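PDB 1Q1R: putidaredoxin reductase from Pseudomonas putida, which probably uses its bound FAD to pass electrons from NADH to the iron-sulfur protein putidaredoxin, which supplies the cytochrome P450cam monooxygenase. Local coordinates for residues A[138-141]-A[142-145]; A[50-54]-A[55-59]; A[266-269]-A[270-274]; A[15-18]-A[19-23]. One frame throughout, in Å; residues are numbered along the deposited sequence.

Contact 1: A[138-141]-A[142-145]; sequences DAEC and IRRQ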
loop_
_atom_site.group_PDB
_atom_site.type_symbol
_atom_site.label_atom_id
_atom_site.label_comp_id
_atom_site.label_asym_id
_atom_site.label_seq_id
_atom_site.Cartn_x
_atom_site.Cartn_y
_atom_site.Cartn_z
ATOM N N ASP A 138 14.445 4.367 6.400
ATOM C CA ASP A 138 14.795 3.702 5.143
ATOM C C ASP A 138 14.889 4.725 4.017
ATOM O O ASP A 138 15.853 4.744 3.255
ATOM C CB ASP A 138 13.730 2.680 4.703
ATOM C CG ASP A 138 13.662 1.455 5.591
ATOM O OD1 ASP A 138 14.695 1.051 6.169
ATOM O OD2 ASP A 138 12.562 0.878 5.683
ATOM N N ALA A 139 13.852 5.548 3.902
ATOM C CA ALA A 139 13.777 6.550 2.847
ATOM C C ALA A 139 14.934 7.539 2.867
ATOM O O ALA A 139 15.507 7.840 1.828
ATOM C CB ALA A 139 12.434 7.304 2.924
ATOM N N GLU A 140 15.280 8.044 4.046
ATOM C CA GLU A 140 16.369 9.010 4.144
ATOM C C GLU A 140 17.732 8.365 3.868
ATOM O O GLU A 140 18.594 8.976 3.229
ATOM C CB GLU A 140 16.315 9.708 5.512
ATOM C CG GLU A 140 14.955 10.398 5.714
ATOM C CD GLU A 140 14.880 11.330 6.919
ATOM O OE1 GLU A 140 15.367 10.971 8.005
ATOM O OE2 GLU A 140 14.306 12.426 6.777
ATOM N N CYS A 141 17.916 7.126 4.322
ATOM C CA CYS A 141 19.169 6.402 4.080
ATOM C C CYS A 141 19.339 6.204 2.571
ATOM O O CYS A 141 20.425 6.382 2.018
ATOM C CB CYS A 141 19.138 5.039 4.780
ATOM S SG CYS A 141 20.540 3.938 4.389
ATOM N N ILE A 142 18.253 5.831 1.903
ATOM C CA ILE A 142 18.298 5.638 0.462
ATOM C C ILE A 142 18.517 6.971 -0.264
ATOM O O ILE A 142 19.397 7.088 -1.124
ATOM C CB ILE A 142 16.988 4.991 -0.056
ATOM C CG1 ILE A 142 16.934 3.514 0.350
ATOM C CG2 ILE A 142 16.898 5.138 -1.584
ATOM C CD1 ILE A 142 15.542 2.905 0.263
ATOM N N ARG A 143 17.720 7.982 0.073
ATOM C CA ARG A 143 17.863 9.275 -0.596
ATOM C C ARG A 143 19.283 9.833 -0.548
ATOM O O ARG A 143 19.768 10.376 -1.542
ATOM C CB ARG A 143 16.913 10.315 -0.009
ATOM C CG ARG A 143 17.138 11.699 -0.628
ATOM C CD ARG A 143 17.076 12.778 0.422
ATOM N NE ARG A 143 15.715 13.232 0.631
ATOM C CZ ARG A 143 15.175 13.497 1.816
ATOM N NH1 ARG A 143 15.882 13.351 2.940
ATOM N NH2 ARG A 143 13.922 13.926 1.861
ATOM N N ARG A 144 19.941 9.718 0.603
ATOM C CA ARG A 144 21.307 10.225 0.739
ATOM C C ARG A 144 22.232 9.554 -0.267
ATOM O O ARG A 144 23.252 10.115 -0.653
ATOM C CB ARG A 144 21.852 9.979 2.157
ATOM C CG ARG A 144 21.213 10.843 3.246
ATOM C CD ARG A 144 21.995 10.750 4.559
ATOM N NE ARG A 144 22.047 9.389 5.089
ATOM C CZ ARG A 144 21.137 8.859 5.902
ATOM N NH1 ARG A 144 20.089 9.571 6.296
ATOM N NH2 ARG A 144 21.275 7.607 6.323
ATOM N N GLN A 145 21.864 8.351 -0.696
ATOM C CA GLN A 145 22.682 7.600 -1.637
ATOM C C GLN A 145 22.198 7.623 -3.085
ATOM O O GLN A 145 22.715 6.882 -3.919
ATOM C CB GLN A 145 22.813 6.157 -1.147
ATOM C CG GLN A 145 23.405 6.079 0.258
ATOM C CD GLN A 145 23.508 4.672 0.789
ATOM O OE1 GLN A 145 24.366 3.892 0.360
ATOM N NE2 GLN A 145 22.626 4.329 1.726
#

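Contact 2: A[50-54]-A[55-59]; sequences KAYLA and GKATA. With FAD (flavin-adenine dinucleotide), chain C.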
loop_
_atom_site.group_PDB
_atom_site.type_symbol
_atom_site.label_atom_id
_atom_site.label_comp_id
_atom_site.label_asym_id
_atom_site.label_seq_id
_atom_site.Cartn_x
_atom_site.Cartn_y
_atom_site.Cartn_z
ATOM N N LYS A 50 8.390 8.916 -3.753
ATOM C CA LYS A 50 8.061 9.995 -4.675
ATOM C C LYS A 50 8.828 11.300 -4.397
ATOM O O LYS A 50 10.060 11.315 -4.441
ATOM C CB LYS A 50 6.542 10.235 -4.652
ATOM C CG LYS A 50 5.734 8.966 -4.960
ATOM C CD LYS A 50 4.229 9.188 -4.815
ATOM C CE LYS A 50 3.458 7.897 -5.047
ATOM N NZ LYS A 50 3.789 6.842 -4.040
ATOM N N ALA A 51 8.108 12.382 -4.101
ATOM C CA ALA A 51 8.731 13.688 -3.866
ATOM C C ALA A 51 9.726 13.769 -2.703
ATOM O O ALA A 51 10.714 14.507 -2.785
ATOM C CB ALA A 51 7.642 14.769 -3.699
ATOM N N TYR A 52 9.473 13.043 -1.617
ATOM C CA TYR A 52 10.405 13.095 -0.499
ATOM C C TYR A 52 11.680 12.344 -0.886
ATOM O O TYR A 52 12.790 12.814 -0.628
ATOM C CB TYR A 52 9.807 12.481 0.766
ATOM C CG TYR A 52 10.615 12.835 1.999
ATOM C CD1 TYR A 52 10.651 14.149 2.473
ATOM C CD2 TYR A 52 11.378 11.879 2.661
ATOM C CE1 TYR A 52 11.433 14.505 3.576
ATOM C CE2 TYR A 52 12.166 12.227 3.774
ATOM C CZ TYR A 52 12.184 13.541 4.221
ATOM O OH TYR A 52 12.943 13.895 5.312
ATOM N N LEU A 53 11.523 11.180 -1.511
ATOM C CA LEU A 53 12.682 10.409 -1.942
ATOM C C LEU A 53 13.469 11.249 -2.944
ATOM O O LEU A 53 14.686 11.117 -3.054
ATOM C CB LEU A 53 12.255 9.084 -2.586
ATOM C CG LEU A 53 13.391 8.117 -2.937
ATOM C CD1 LEU A 53 14.107 7.683 -1.659
ATOM C CD2 LEU A 53 12.835 6.897 -3.660
ATOM N N ALA A 54 12.775 12.123 -3.667
ATOM C CA ALA A 54 13.440 12.987 -4.640
ATOM C C ALA A 54 14.112 14.187 -3.951
ATOM O O ALA A 54 14.818 14.964 -4.603
ATOM C CB ALA A 54 12.431 13.488 -5.683
ATOM N N GLY A 55 13.886 14.332 -2.643
ATOM C CA GLY A 55 14.467 15.437 -1.892
ATOM C C GLY A 55 13.822 16.783 -2.180
ATOM O O GLY A 55 14.428 17.838 -1.960
ATOM N N LYS A 56 12.580 16.765 -2.652
ATOM C CA LYS A 56 11.892 18.001 -2.996
ATOM C C LYS A 56 10.777 18.406 -2.044
ATOM O O LYS A 56 10.131 19.430 -2.246
ATOM C CB LYS A 56 11.346 17.905 -4.422
ATOM C CG LYS A 56 12.432 17.744 -5.474
ATOM C CD LYS A 56 11.838 17.521 -6.852
ATOM C CE LYS A 56 12.931 17.332 -7.896
ATOM N NZ LYS A 56 13.787 18.549 -8.033
ATOM N N ALA A 57 10.541 17.600 -1.016
ATOM C CA ALA A 57 9.513 17.922 -0.031
ATOM C C ALA A 57 10.199 17.977 1.332
ATOM O O ALA A 57 11.190 17.279 1.561
ATOM C CB ALA A 57 8.415 16.857 -0.036
ATOM N N THR A 58 9.685 18.810 2.233
ATOM C CA THR A 58 10.284 18.940 3.559
ATOM C C THR A 58 9.826 17.817 4.485
ATOM O O THR A 58 8.806 17.167 4.242
ATOM C CB THR A 58 9.921 20.287 4.208
ATOM O OG1 THR A 58 8.517 20.315 4.492
ATOM C CG2 THR A 58 10.282 21.437 3.272
ATOM N N ALA A 59 10.583 17.587 5.550
ATOM C CA ALA A 59 10.225 16.525 6.482
ATOM C C ALA A 59 8.926 16.915 7.159
ATOM O O ALA A 59 8.093 16.066 7.471
ATOM C CB ALA A 59 11.325 16.338 7.510
HETATM P PA FAD C . 1.774 0.813 8.643
HETATM O O1A FAD C . 2.739 -0.302 8.492
HETATM O O2A FAD C . 2.032 2.075 7.911
HETATM O O5B FAD C . 1.610 1.169 10.196
HETATM C C5B FAD C . 1.616 0.156 11.209
HETATM C C4B FAD C . 2.486 0.636 12.384
HETATM O O4B FAD C . 2.208 -0.180 13.577
HETATM C C3B FAD C . 3.979 0.439 12.079
HETATM O O3B FAD C . 4.721 1.534 12.633
HETATM C C2B FAD C . 4.318 -0.825 12.830
HETATM O O2B FAD C . 5.705 -0.838 13.183
HETATM C C1B FAD C . 3.473 -0.667 14.077
HETATM N N9A FAD C . 3.330 -1.913 14.880
HETATM C C8A FAD C . 3.111 -3.155 14.413
HETATM N N7A FAD C . 3.066 -4.007 15.445
HETATM C C5A FAD C . 3.254 -3.306 16.560
HETATM C C6A FAD C . 3.316 -3.643 17.914
HETATM N N6A FAD C . 3.180 -4.911 18.299
HETATM N N1A FAD C . 3.525 -2.667 18.833
HETATM C C2A FAD C . 3.675 -1.389 18.459
HETATM N N3A FAD C . 3.623 -1.047 17.163
HETATM C C4A FAD C . 3.415 -1.982 16.204
HETATM N N1 FAD C . -0.651 3.561 -0.967
HETATM C C2 FAD C . -1.411 4.249 -1.921
HETATM O O2 FAD C . -2.638 4.167 -1.906
HETATM N N3 FAD C . -0.759 5.043 -2.882
HETATM C C4 FAD C . 0.652 5.147 -2.878
HETATM O O4 FAD C . 1.205 5.879 -3.697
HETATM C C4X FAD C . 1.411 4.452 -1.922
HETATM N N5 FAD C . 2.768 4.587 -1.876
HETATM C C5X FAD C . 3.528 3.984 -0.916
HETATM C C6 FAD C . 4.926 4.174 -0.889
HETATM C C7 FAD C . 5.710 3.571 0.120
HETATM C C7M FAD C . 7.238 3.765 0.106
HETATM C C8 FAD C . 5.087 2.777 1.117
HETATM C C8M FAD C . 5.902 2.127 2.246
HETATM C C9 FAD C . 3.694 2.588 1.089
HETATM C C9A FAD C . 2.912 3.186 0.077
HETATM N N10 FAD C . 1.501 3.019 0.041
HETATM C C10 FAD C . 0.751 3.663 -0.964
HETATM C "C1'" FAD C . 0.813 2.158 1.051
HETATM C "C2'" FAD C . 0.145 3.016 2.128
HETATM O "O2'" FAD C . 1.086 3.983 2.605
HETATM C "C3'" FAD C . -0.355 2.146 3.296
HETATM O "O3'" FAD C . -1.213 1.120 2.781
HETATM C "C4'" FAD C . -1.122 2.996 4.317
HETATM O "O4'" FAD C . -0.266 4.023 4.823
HETATM C "C5'" FAD C . -1.641 2.160 5.499
HETATM O "O5'" FAD C . -0.581 1.718 6.364
HETATM P P FAD C . -0.965 1.095 7.805
HETATM O O1P FAD C . -1.145 2.212 8.756
HETATM O O2P FAD C . -2.096 0.163 7.607
HETATM O O3P FAD C . 0.334 0.207 8.207
#

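Contact 3: A[266-269]-A[270-274]; sequences IVIN and EHMQT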
loop_
_atom_site.group_PDB
_atom_site.type_symbol
_atom_site.label_atom_id
_atom_site.label_comp_id
_atom_site.label_asym_id
_atom_site.label_seq_id
_atom_site.Cartn_x
_atom_site.Cartn_y
_atom_site.Cartn_z
ATOM N N ILE A 266 -5.156 -10.210 9.532
ATOM C CA ILE A 266 -6.034 -10.377 10.679
ATOM C C ILE A 266 -7.487 -10.337 10.200
ATOM O O ILE A 266 -7.973 -9.310 9.720
ATOM C CB ILE A 266 -5.787 -9.269 11.721
ATOM C CG1 ILE A 266 -4.323 -9.319 12.173
ATOM C CG2 ILE A 266 -6.726 -9.443 12.910
ATOM C CD1 ILE A 266 -3.933 -8.239 13.156
ATOM N N VAL A 267 -8.170 -11.471 10.322
ATOM C CA VAL A 267 -9.557 -11.597 9.886
ATOM C C VAL A 267 -10.528 -10.737 10.688
ATOM O O VAL A 267 -10.536 -10.768 11.916
ATOM C CB VAL A 267 -10.017 -13.074 9.957
ATOM C CG1 VAL A 267 -11.479 -13.195 9.542
ATOM C CG2 VAL A 267 -9.135 -13.931 9.058
ATOM N N ILE A 268 -11.341 -9.957 9.981
ATOM C CA ILE A 268 -12.334 -9.101 10.616
ATOM C C ILE A 268 -13.675 -9.261 9.904
ATOM O O ILE A 268 -13.718 -9.626 8.724
ATOM C CB ILE A 268 -11.926 -7.612 10.562
ATOM C CG1 ILE A 268 -11.805 -7.144 9.110
ATOM C CG2 ILE A 268 -10.609 -7.417 11.284
ATOM C CD1 ILE A 268 -11.688 -5.642 8.964
ATOM N N ASN A 269 -14.765 -8.986 10.616
ATOM C CA ASN A 269 -16.095 -9.109 10.025
ATOM C C ASN A 269 -16.630 -7.779 9.511
ATOM O O ASN A 269 -15.934 -6.763 9.542
ATOM C CB ASN A 269 -17.091 -9.715 11.025
ATOM C CG ASN A 269 -17.250 -8.884 12.280
ATOM O OD1 ASN A 269 -17.143 -7.661 12.250
ATOM N ND2 ASN A 269 -17.534 -9.550 13.396
ATOM N N GLU A 270 -17.875 -7.793 9.042
ATOM C CA GLU A 270 -18.500 -6.596 8.502
ATOM C C GLU A 270 -18.487 -5.433 9.485
ATOM O O GLU A 270 -18.627 -4.280 9.086
ATOM C CB GLU A 270 -19.940 -6.894 8.054
ATOM C CG GLU A 270 -20.886 -7.368 9.154
ATOM C CD GLU A 270 -20.655 -8.814 9.582
ATOM O OE1 GLU A 270 -21.386 -9.287 10.479
ATOM O OE2 GLU A 270 -19.752 -9.481 9.025
ATOM N N HIS A 271 -18.313 -5.732 10.768
ATOM C CA HIS A 271 -18.270 -4.677 11.775
ATOM C C HIS A 271 -16.845 -4.352 12.217
ATOM O O HIS A 271 -16.637 -3.735 13.263
ATOM C CB HIS A 271 -19.117 -5.055 12.987
ATOM C CG HIS A 271 -20.572 -5.202 12.677
ATOM N ND1 HIS A 271 -21.111 -6.364 12.167
ATOM C CD2 HIS A 271 -21.593 -4.316 12.757
ATOM C CE1 HIS A 271 -22.402 -6.187 11.948
ATOM N NE2 HIS A 271 -22.719 -4.953 12.296
ATOM N N MET A 272 -15.875 -4.773 11.406
ATOM C CA MET A 272 -14.460 -4.524 11.669
ATOM C C MET A 272 -13.912 -5.322 12.851
ATOM O O MET A 272 -12.731 -5.209 13.186
ATOM C CB MET A 272 -14.221 -3.028 11.909
ATOM C CG MET A 272 -14.736 -2.105 10.797
ATOM S SD MET A 272 -14.192 -2.588 9.138
ATOM C CE MET A 272 -12.472 -2.028 9.153
ATOM N N GLN A 273 -14.766 -6.133 13.470
ATOM C CA GLN A 273 -14.370 -6.938 14.623
ATOM C C GLN A 273 -13.604 -8.202 14.257
ATOM O O GLN A 273 -13.858 -8.819 13.224
ATOM C CB GLN A 273 -15.606 -7.347 15.427
ATOM C CG GLN A 273 -16.485 -6.198 15.876
ATOM C CD GLN A 273 -17.777 -6.683 16.510
ATOM O OE1 GLN A 273 -17.762 -7.359 17.536
ATOM N NE2 GLN A 273 -18.902 -6.344 15.894
ATOM N N THR A 274 -12.663 -8.587 15.114
ATOM C CA THR A 274 -11.886 -9.803 14.906
ATOM C C THR A 274 -12.663 -10.915 15.609
ATOM O O THR A 274 -13.826 -10.729 15.964
ATOM C CB THR A 274 -10.497 -9.711 15.564
ATOM O OG1 THR A 274 -10.656 -9.623 16.986
ATOM C CG2 THR A 274 -9.750 -8.480 15.070
#

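Contact 4: A[15-18]-A[19-23]; sequences AGVE and VAFGL. With FAD (flavin-adenine dinucleotide), chain C.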
loop_
_atom_site.group_PDB
_atom_site.type_symbol
_atom_site.label_atom_id
_atom_site.label_comp_id
_atom_site.label_asym_id
_atom_site.label_seq_id
_atom_site.Cartn_x
_atom_site.Cartn_y
_atom_site.Cartn_z
ATOM N N ALA A 15 -3.406 4.143 9.220
ATOM C CA ALA A 15 -4.593 3.447 9.710
ATOM C C ALA A 15 -4.893 3.775 11.168
ATOM O O ALA A 15 -6.006 4.188 11.502
ATOM C CB ALA A 15 -4.427 1.942 9.530
ATOM N N GLY A 16 -3.899 3.601 12.036
ATOM C CA GLY A 16 -4.099 3.885 13.447
ATOM C C GLY A 16 -4.417 5.334 13.752
ATOM O O GLY A 16 -5.355 5.628 14.493
ATOM N N VAL A 17 -3.632 6.245 13.183
ATOM C CA VAL A 17 -3.823 7.675 13.401
ATOM C C VAL A 17 -5.189 8.159 12.909
ATOM O O VAL A 17 -5.830 8.986 13.563
ATOM C CB VAL A 17 -2.697 8.491 12.704
ATOM C CG1 VAL A 17 -3.020 9.974 12.728
ATOM C CG2 VAL A 17 -1.361 8.235 13.410
ATOM N N GLU A 18 -5.628 7.647 11.759
ATOM C CA GLU A 18 -6.922 8.036 11.195
ATOM C C GLU A 18 -8.059 7.546 12.106
ATOM O O GLU A 18 -9.089 8.203 12.241
ATOM C CB GLU A 18 -7.072 7.452 9.790
ATOM C CG GLU A 18 -8.297 7.931 9.023
ATOM C CD GLU A 18 -8.379 9.444 8.923
ATOM O OE1 GLU A 18 -7.339 10.094 8.666
ATOM O OE2 GLU A 18 -9.493 9.984 9.097
ATOM N N VAL A 19 -7.870 6.390 12.731
ATOM C CA VAL A 19 -8.882 5.866 13.644
ATOM C C VAL A 19 -8.947 6.810 14.843
ATOM O O VAL A 19 -10.024 7.246 15.257
ATOM C CB VAL A 19 -8.521 4.441 14.131
ATOM C CG1 VAL A 19 -9.382 4.059 15.336
ATOM C CG2 VAL A 19 -8.733 3.439 13.008
ATOM N N ALA A 20 -7.777 7.141 15.381
ATOM C CA ALA A 20 -7.679 8.029 16.534
ATOM C C ALA A 20 -8.387 9.368 16.315
ATOM O O ALA A 20 -9.280 9.738 17.085
ATOM C CB ALA A 20 -6.207 8.263 16.885
ATOM N N PHE A 21 -7.991 10.097 15.276
ATOM C CA PHE A 21 -8.605 11.389 14.998
ATOM C C PHE A 21 -10.039 11.269 14.501
ATOM O O PHE A 21 -10.860 12.148 14.758
ATOM C CB PHE A 21 -7.763 12.189 13.999
ATOM C CG PHE A 21 -6.508 12.762 14.597
ATOM C CD1 PHE A 21 -5.341 12.009 14.655
ATOM C CD2 PHE A 21 -6.510 14.035 15.155
ATOM C CE1 PHE A 21 -4.197 12.515 15.262
ATOM C CE2 PHE A 21 -5.371 14.550 15.764
ATOM C CZ PHE A 21 -4.213 13.789 15.818
ATOM N N GLY A 22 -10.342 10.185 13.794
ATOM C CA GLY A 22 -11.692 9.990 13.302
ATOM C C GLY A 22 -12.616 9.813 14.491
ATOM O O GLY A 22 -13.717 10.364 14.539
ATOM N N LEU A 23 -12.145 9.038 15.459
ATOM C CA LEU A 23 -12.881 8.761 16.682
ATOM C C LEU A 23 -13.252 10.065 17.384
ATOM O O LEU A 23 -14.416 10.308 17.692
ATOM C CB LEU A 23 -12.014 7.902 17.601
ATOM C CG LEU A 23 -12.571 6.601 18.177
ATOM C CD1 LEU A 23 -13.468 5.903 17.178
ATOM C CD2 LEU A 23 -11.400 5.710 18.566
HETATM P PA FAD C . 1.774 0.813 8.643
HETATM O O1A FAD C . 2.739 -0.302 8.492
HETATM O O2A FAD C . 2.032 2.075 7.911
HETATM O O5B FAD C . 1.610 1.169 10.196
HETATM C C5B FAD C . 1.616 0.156 11.209
HETATM C C4B FAD C . 2.486 0.636 12.384
HETATM O O4B FAD C . 2.208 -0.180 13.577
HETATM C C3B FAD C . 3.979 0.439 12.079
HETATM O O3B FAD C . 4.721 1.534 12.633
HETATM C C2B FAD C . 4.318 -0.825 12.830
HETATM O O2B FAD C . 5.705 -0.838 13.183
HETATM C C1B FAD C . 3.473 -0.667 14.077
HETATM N N9A FAD C . 3.330 -1.913 14.880
HETATM C C8A FAD C . 3.111 -3.155 14.413
HETATM N N7A FAD C . 3.066 -4.007 15.445
HETATM C C5A FAD C . 3.254 -3.306 16.560
HETATM C C6A FAD C . 3.316 -3.643 17.914
HETATM N N6A FAD C . 3.180 -4.911 18.299
HETATM N N1A FAD C . 3.525 -2.667 18.833
HETATM C C2A FAD C . 3.675 -1.389 18.459
HETATM N N3A FAD C . 3.623 -1.047 17.163
HETATM C C4A FAD C . 3.415 -1.982 16.204
HETATM N N1 FAD C . -0.651 3.561 -0.967
HETATM C C2 FAD C . -1.411 4.249 -1.921
HETATM O O2 FAD C . -2.638 4.167 -1.906
HETATM N N3 FAD C . -0.759 5.043 -2.882
HETATM C C4 FAD C . 0.652 5.147 -2.878
HETATM O O4 FAD C . 1.205 5.879 -3.697
HETATM C C4X FAD C . 1.411 4.452 -1.922
HETATM N N5 FAD C . 2.768 4.587 -1.876
HETATM C C5X FAD C . 3.528 3.984 -0.916
HETATM C C6 FAD C . 4.926 4.174 -0.889
HETATM C C7 FAD C . 5.710 3.571 0.120
HETATM C C7M FAD C . 7.238 3.765 0.106
HETATM C C8 FAD C . 5.087 2.777 1.117
HETATM C C8M FAD C . 5.902 2.127 2.246
HETATM C C9 FAD C . 3.694 2.588 1.089
HETATM C C9A FAD C . 2.912 3.186 0.077
HETATM N N10 FAD C . 1.501 3.019 0.041
HETATM C C10 FAD C . 0.751 3.663 -0.964
HETATM C "C1'" FAD C . 0.813 2.158 1.051
HETATM C "C2'" FAD C . 0.145 3.016 2.128
HETATM O "O2'" FAD C . 1.086 3.983 2.605
HETATM C "C3'" FAD C . -0.355 2.146 3.296
HETATM O "O3'" FAD C . -1.213 1.120 2.781
HETATM C "C4'" FAD C . -1.122 2.996 4.317
HETATM O "O4'" FAD C . -0.266 4.023 4.823
HETATM C "C5'" FAD C . -1.641 2.160 5.499
HETATM O "O5'" FAD C . -0.581 1.718 6.364
HETATM P P FAD C . -0.965 1.095 7.805
HETATM O O1P FAD C . -1.145 2.212 8.756
HETATM O O2P FAD C . -2.096 0.163 7.607
HETATM O O3P FAD C . 0.334 0.207 8.207
#

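Contact 1: A[138-141]-A[142-145]
D138 and I142 meet one turn apart on helix 136-144, an alpha-helix held by the usual i to i+4 backbone bonds. The carbonyl of D138 takes the amide of I142, and the I142 side chain folds back over the same oxygen, with CG1 3.3 Å from D138 O. The carboxylate of D138 turns elsewhere, to a salt bridge with R131 and the backbone N of R134. A139 O accepts R143 N, while its methyl packs on L48 and L133. The carbonyl of E140 binds R144 N and is touched by R144 CG at 3.2 Å. R144 then bends at chi3 (-61°), which brings its guanidinium back across the helix so that one face lies over E140 O and C141 CA, the latter 3.3 Å from NH2. The E140 side chain runs alongside R143, their charged planes 47° apart. At 4.2 Å, E140 OE2 and R143 NH1 are too far apart for a salt bridge; the carboxylate instead hydrogen-bonds the hydroxyl of Y52, and R143 gives NH2 to the Y52 carbonyl and a cation-pi contact to its ring. The carbonyl of C141 is taken by a side chain, while Q145 N bonds I142 O: Q145, extended beyond CG, brings NE2 to C141 O at 3.0 Å and nearly straight (161°), from above the carbonyl plane. NE2 also serves N128 O, and lies 3.4 Å from C141 SG.

Contact 2: A[50-54]-A[55-59]
The Y52 ring lies alongside the backbone of 57-59, which folds back past it after a type I beta turn, Y52 to G55. The turn ends a short piece with helical backbone angles, 51-54, in the long loop between strand 31-35 and helix 67-72. With CG anti to the backbone N (chi1 -166°), the Y52 ring swings back toward the returning chain. One side of the ring, CD1 and CE1, does the touching: CD1 is 3.3 Å from A57 O, which sits oblique to the ring, and the carbonyl carbon of T58 lies at the ring edge near its plane. Further out, OH packs 3.7 Å from A59 CB, its hydroxyl bonded to E140. The methyl of A57 touches both the ring and the methyl of A51, CB to CB 4.3 Å. Two backbone bonds fix the reversal. K56 N meets A51 O at 2.9 Å, nearly along the C=O axis, whereas G55 N reaches Y52 O from above the carbonyl plane. G55, the last residue of the turn, takes the positive phi (73°) that glycine adopts easily.

K50 heads away from the turn into the flavin pocket, its chain extended as far as chi4 and then bent. Its ammonium is shared among E163, in a salt bridge, P46 O and the flavin. K50 NZ donates to FAD O4 at 2.8 Å and weakly to FAD N5 at 3.3 Å.

Contact 3: A[266-269]-A[270-274]
N269 OD1 takes two backbone amides of the turn that follows it: H271 N at 2.7 Å and Q273 N at 3.1 Å. They come from opposite faces of the side-chain amide plane, both out of that plane, and both bonds are bent (137° and 141°). The N269 CG sits between the backbone N and the carbonyl carbon (chi1 60°), which tucks OD1 over the inside of the turn. Two backbone bonds complete the polar set. M272 N reaches N269 O from above the carbonyl plane, and N269 N gives a bond to Q273 O in the carbonyl plane.

CA-H...O contacts continue the pairing: I268 CA approaches the same Q273 O at 3.0 Å, and T274 CA approaches V267 O at 3.4 Å.

Apolar packing lies along the two arms. I268 and M272 run side by side, CD1 of the isoleucine 3.7 Å from CE of the methionine, and M272 continues onto helix 302-316. I266 and T274 also point the same way, their CG2 atoms 3.8 Å apart. T274 OG1 serves I279 O and D276 N.

H271 N on N269 OD1 makes an Asx turn, here laid over a type I turn with a G1-type beta bulge, M272 taking the positive-phi position that is usually glycine; the pair reverses the chain between edge strand 266-267 and the loop leading to strand 279-281.

Contact 4: A[15-18]-A[19-23]
F21 packs back on V17, one turn earlier in helix 14-25. Its CB lies 3.8 Å from V17 O, the same carbonyl that takes the F21 backbone amide in a nearly straight bond (177°). CG is a little further from that oxygen. With CG anti to the carbonyl carbon (chi1 -74°), the ring leans toward the preceding turn, and CD1 comes closest, 3.3 Å from V17 O, which lies in the ring plane at its edge. CD1 also touches V17 CG1 at 3.6 Å, and CE1 continues along the same methyl. Beyond the V17 contact, the ring meets Y70 edge-to-face and R65 in a cation-pi contact.

The helix belongs to the beta-alpha-beta unit of strand 6-10, helix 14-25 and strand 31-35, the Rossmann-type FAD-binding motif of the glutathione reductase fold. G16 fits the last glycine of its GxGxxG pattern. At the start of the helix, A15 N donates to FAD O1P at 3.0 Å, with A15 CB also packed against the phosphate. Such an N-terminal position would probably let the helix dipole help offset the phosphate charge.

The buried face of the helix turns to the sheet: V19 rests on I9, and A20 on I9 and both I32 and L34. V19 CG2 folds back to 3.2 Å from A15 O, while the A20 methyl lies 3.4 Å from V17 O. On another side E18 packs on L306 and A309 of helix 302-316 and makes weak, long ion pairs with R65 and R310. G22 N binds E18 O at 2.8 Å from above the carbonyl plane.

In the fold
Along the chain the order is contact 4, contact 2, contact 1, contact 3, all within the pyridine nucleotide-disulphide oxidoreductase part of the protein. Contacts 4 and 2 touch different parts of the same FAD, the pyrophosphate in its middle and the flavin ring, with centres about 25 Å apart. Contacts 1 and 2 meet directly, centres about 11 Å apart, joining helix 136-144 to the loop that carries the flavin-binding lysine. Contact 3 lies on the opposite side of the chain's centre from both, about 36 Å away between centres. It is nearer contact 4 (about 17 Å between centres), and helix 302-316 packs on side chains of both. Contacts 4 and 2 thus give the FAD pocket A15 and K50, and contact 1 backs the K50 loop.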